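Local coordinates for substrate binding periplasmic protein (Ralstonia solanacearum, PDB 3LOP), which binds leucine in its pocket and probably serves amino-acid uptake as a periplasmic substrate-binding protein, at residues His314-Tyr322 and Thr329-Arg337. Residues are numbered along the deposited sequence; the frame is centred on the assembly and turned at random.
Sequences HALTELRDY and TVDFTDRSR. With NI (nickel (II) ion), chain H.
Arg-320 reaches across to Asp-331 and Thr-333, with CB, CD and NE carrying the contact. CB touches Thr-333 CG2 at 4.1 Å. The bend at chi2 (59°) then swings the chain over the aspartate, where CD packs on the carboxylate, nearest OD1. NE meets Asp-331 OD2 at 3.6 Å over one face of the guanidinium, whose plane lies 29° from that of the carboxylate; this is a salt bridge of charges alone. In the guanidinium plane, water 2 accepts from NE and donates to Thr-333 OG1. At the tip, NH1 makes a bent, hydrogen-bonded salt bridge to Asp-321 OD2 (2.6 Å), which lies in the guanidinium plane and is met on its syn side, somewhat out of the carboxylate plane. The arginine charge thus probably eases the approach of the two aspartates, which water 4 also joins by donating to Asp-321 OD1 and Asp-331 OD2. Asp-331 OD1 takes both Thr-333 OG1, at its syn lone pair, and Thr-333 N, the latter closing an Asx turn. In this periplasmic binding protein fold, the chain leaving helix 309-317 pairs with strand 329-331 to form a short antiparallel hairpin: Tyr-322 and Val-330 form a hydrogen-bonded pair, and Asp-321 with Tyr-322 opposite Val-330 makes a G1 beta bulge. Phe-332 N continues the link to Leu-319 O (2.9 Å). The Phe-332 ring lies alongside Leu-316 and Leu-319: Leu-319 CD1 is 3.8 Å from Phe-332 CD2, and Leu-316 O sits at the ring edge, 3.3 Å from Phe-332 CD2. Val-330 CG1 lies over one ring face, offset toward the rim, while Phe-119 of strand 118-119 meets the ring edge-to-face. Arg-335 NH1 comes within 4.2 Å of Thr-317 CG2, its guanidinium bonded to the carbonyls of Pro-116 and Val-118.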
loop_
_atom_site.group_PDB
_atom_site.type_symbol
_atom_site.label_atom_id
_atom_site.label_comp_id
_atom_site.label_asym_id
_atom_site.label_seq_id
_atom_site.Cartn_x
_atom_site.Cartn_y
_atom_site.Cartn_z
ATOM N N HIS A 314 -4.478 13.473 18.526
ATOM C CA HIS A 314 -3.685 14.657 18.809
ATOM C C HIS A 314 -2.198 14.358 18.622
ATOM O O HIS A 314 -1.479 15.108 17.961
ATOM C CB HIS A 314 -3.968 15.102 20.243
ATOM C CG HIS A 314 -3.429 16.453 20.580
ATOM N ND1 HIS A 314 -2.079 16.719 20.655
ATOM C CD2 HIS A 314 -4.059 17.612 20.881
ATOM C CE1 HIS A 314 -1.903 17.984 20.988
ATOM N NE2 HIS A 314 -3.088 18.549 21.132
ATOM N N ALA A 315 -1.748 13.245 19.194
ATOM C CA ALA A 315 -0.351 12.845 19.097
ATOM C C ALA A 315 0.066 12.633 17.642
ATOM O O ALA A 315 1.158 13.022 17.236
ATOM C CB ALA A 315 -0.121 11.571 19.905
ATOM N N LEU A 316 -0.811 12.018 16.858
ATOM C CA LEU A 316 -0.517 11.770 15.455
ATOM C C LEU A 316 -0.277 13.067 14.690
ATOM O O LEU A 316 0.670 13.173 13.915
ATOM C CB LEU A 316 -1.667 10.993 14.806
ATOM C CG LEU A 316 -1.770 9.510 15.167
ATOM C CD1 LEU A 316 -3.138 8.980 14.783
ATOM C CD2 LEU A 316 -0.667 8.735 14.454
ATOM N N THR A 317 -1.130 14.060 14.922
ATOM C CA THR A 317 -1.002 15.333 14.226
ATOM C C THR A 317 0.275 16.082 14.585
ATOM O O THR A 317 0.628 17.054 13.923
ATOM C CB THR A 317 -2.201 16.262 14.516
ATOM O OG1 THR A 317 -2.167 16.689 15.883
ATOM C CG2 THR A 317 -3.507 15.541 14.251
ATOM N N GLU A 318 0.974 15.634 15.621
ATOM C CA GLU A 318 2.193 16.324 16.022
ATOM C C GLU A 318 3.487 15.552 15.791
ATOM O O GLU A 318 4.554 15.983 16.226
ATOM C CB GLU A 318 2.075 16.763 17.482
ATOM C CG GLU A 318 0.811 17.570 17.728
ATOM C CD GLU A 318 0.750 18.196 19.100
ATOM O OE1 GLU A 318 0.983 17.485 20.101
ATOM O OE2 GLU A 318 0.450 19.407 19.172
ATOM N N LEU A 319 3.402 14.413 15.108
ATOM C CA LEU A 319 4.604 13.646 14.799
ATOM C C LEU A 319 5.369 14.460 13.757
ATOM O O LEU A 319 4.874 14.674 12.649
ATOM C CB LEU A 319 4.249 12.270 14.218
ATOM C CG LEU A 319 3.628 11.230 15.155
ATOM C CD1 LEU A 319 3.445 9.926 14.393
ATOM C CD2 LEU A 319 4.522 11.006 16.370
ATOM N N ARG A 320 6.564 14.923 14.117
ATOM C CA ARG A 320 7.383 15.725 13.208
ATOM C C ARG A 320 8.706 15.022 12.939
ATOM O O ARG A 320 9.646 15.118 13.727
ATOM C CB ARG A 320 7.644 17.111 13.816
ATOM C CG ARG A 320 8.367 18.104 12.892
ATOM C CD ARG A 320 7.582 18.333 11.615
ATOM N NE ARG A 320 7.832 19.635 10.991
ATOM C CZ ARG A 320 8.944 19.982 10.349
ATOM N NH1 ARG A 320 9.952 19.128 10.230
ATOM N NH2 ARG A 320 9.037 21.185 9.802
ATOM N N ASP A 321 8.759 14.308 11.823
ATOM C CA ASP A 321 9.945 13.570 11.408
ATOM C C ASP A 321 10.318 12.424 12.343
ATOM O O ASP A 321 11.496 12.208 12.642
ATOM C CB ASP A 321 11.138 14.518 11.249
ATOM C CG ASP A 321 10.831 15.689 10.337
ATOM O OD1 ASP A 321 10.346 15.460 9.209
ATOM O OD2 ASP A 321 11.080 16.839 10.751
ATOM N N TYR A 322 9.315 11.689 12.810
ATOM C CA TYR A 322 9.581 10.544 13.669
ATOM C C TYR A 322 10.259 9.494 12.789
ATOM O O TYR A 322 9.736 9.127 11.735
ATOM C CB TYR A 322 8.274 9.992 14.247
ATOM C CG TYR A 322 8.424 8.614 14.838
ATOM C CD1 TYR A 322 9.310 8.374 15.889
ATOM C CD2 TYR A 322 7.712 7.537 14.315
ATOM C CE1 TYR A 322 9.486 7.090 16.398
ATOM C CE2 TYR A 322 7.879 6.254 14.815
ATOM C CZ TYR A 322 8.767 6.035 15.853
ATOM O OH TYR A 322 8.937 4.755 16.333
ATOM N N THR A 329 11.364 8.698 7.858
ATOM C CA THR A 329 10.666 9.561 8.799
ATOM C C THR A 329 9.252 9.910 8.381
ATOM O O THR A 329 8.927 9.935 7.196
ATOM C CB THR A 329 11.449 10.866 9.004
ATOM O OG1 THR A 329 11.656 11.499 7.735
ATOM C CG2 THR A 329 12.797 10.577 9.645
ATOM N N VAL A 330 8.419 10.193 9.376
ATOM C CA VAL A 330 7.033 10.552 9.144
ATOM C C VAL A 330 6.729 11.907 9.777
ATOM O O VAL A 330 7.046 12.148 10.943
ATOM C CB VAL A 330 6.092 9.487 9.741
ATOM C CG1 VAL A 330 4.647 9.852 9.467
ATOM C CG2 VAL A 330 6.424 8.122 9.157
ATOM N N ASP A 331 6.128 12.794 8.991
ATOM C CA ASP A 331 5.759 14.125 9.458
ATOM C C ASP A 331 4.288 14.361 9.128
ATOM O O ASP A 331 3.931 14.556 7.965
ATOM C CB ASP A 331 6.637 15.181 8.772
ATOM C CG ASP A 331 6.187 16.601 9.063
ATOM O OD1 ASP A 331 5.402 16.793 10.013
ATOM O OD2 ASP A 331 6.628 17.528 8.345
ATOM N N PHE A 332 3.437 14.333 10.154
ATOM C CA PHE A 332 2.006 14.544 9.957
ATOM C C PHE A 332 1.567 15.973 10.260
ATOM O O PHE A 332 0.373 16.263 10.246
ATOM C CB PHE A 332 1.180 13.598 10.841
ATOM C CG PHE A 332 1.247 12.148 10.439
ATOM C CD1 PHE A 332 1.128 11.765 9.104
ATOM C CD2 PHE A 332 1.359 11.160 11.410
ATOM C CE1 PHE A 332 1.116 10.413 8.747
ATOM C CE2 PHE A 332 1.346 9.805 11.063
ATOM C CZ PHE A 332 1.223 9.434 9.729
ATOM N N THR A 333 2.513 16.866 10.536
ATOM C CA THR A 333 2.146 18.247 10.852
ATOM C C THR A 333 1.537 18.983 9.659
ATOM O O THR A 333 0.755 19.918 9.835
ATOM C CB THR A 333 3.348 19.051 11.405
ATOM O OG1 THR A 333 4.385 19.125 10.422
ATOM C CG2 THR A 333 3.885 18.389 12.664
ATOM N N ASP A 334 1.900 18.560 8.451
ATOM C CA ASP A 334 1.358 19.147 7.226
ATOM C C ASP A 334 0.367 18.120 6.686
ATOM O O ASP A 334 0.767 17.128 6.077
ATOM C CB ASP A 334 2.470 19.380 6.200
ATOM C CG ASP A 334 1.952 19.987 4.908
ATOM O OD1 ASP A 334 0.718 20.149 4.776
ATOM O OD2 ASP A 334 2.777 20.304 4.023
ATOM N N ARG A 335 -0.921 18.360 6.909
ATOM C CA ARG A 335 -1.956 17.425 6.483
ATOM C C ARG A 335 -2.221 17.371 4.978
ATOM O O ARG A 335 -2.989 16.526 4.515
ATOM C CB ARG A 335 -3.270 17.727 7.219
ATOM C CG ARG A 335 -3.176 17.753 8.748
ATOM C CD ARG A 335 -2.555 16.478 9.319
ATOM N NE ARG A 335 -3.285 15.264 8.955
ATOM C CZ ARG A 335 -4.462 14.907 9.462
ATOM N NH1 ARG A 335 -5.062 15.668 10.366
ATOM N NH2 ARG A 335 -5.041 13.782 9.061
ATOM N N SER A 336 -1.581 18.246 4.209
ATOM C CA SER A 336 -1.800 18.271 2.764
ATOM C C SER A 336 -0.940 17.288 1.974
ATOM O O SER A 336 -1.087 17.167 0.758
ATOM C CB SER A 336 -1.569 19.684 2.221
ATOM O OG SER A 336 -0.198 20.038 2.273
ATOM N N ARG A 337 -0.051 16.578 2.660
ATOM C CA ARG A 337 0.828 15.622 1.993
ATOM C C ARG A 337 1.018 14.359 2.822
ATOM O O ARG A 337 0.661 14.321 3.996
ATOM C CB ARG A 337 2.192 16.262 1.743
ATOM C CG ARG A 337 2.794 16.895 2.985
ATOM C CD ARG A 337 4.188 17.434 2.715
ATOM N NE ARG A 337 4.275 18.085 1.412
ATOM C CZ ARG A 337 5.303 18.825 1.013
ATOM N NH1 ARG A 337 6.338 19.019 1.820
ATOM N NH2 ARG A 337 5.302 19.365 -0.199
HETATM NI NI NI H . -0.028 19.166 21.302
HETATM O O HOH W 1 -1.176 18.553 11.867
HETATM O O HOH W 2 5.748 21.329 11.130
HETATM O O HOH W 3 9.647 13.279 7.889
HETATM O O HOH W 4 9.205 17.114 7.497
HETATM O O HOH W 5 0.279 18.097 23.263
HETATM O O HOH W 6 -0.963 21.250 21.560
HETATM O O HOH W 7 1.987 20.301 21.210
#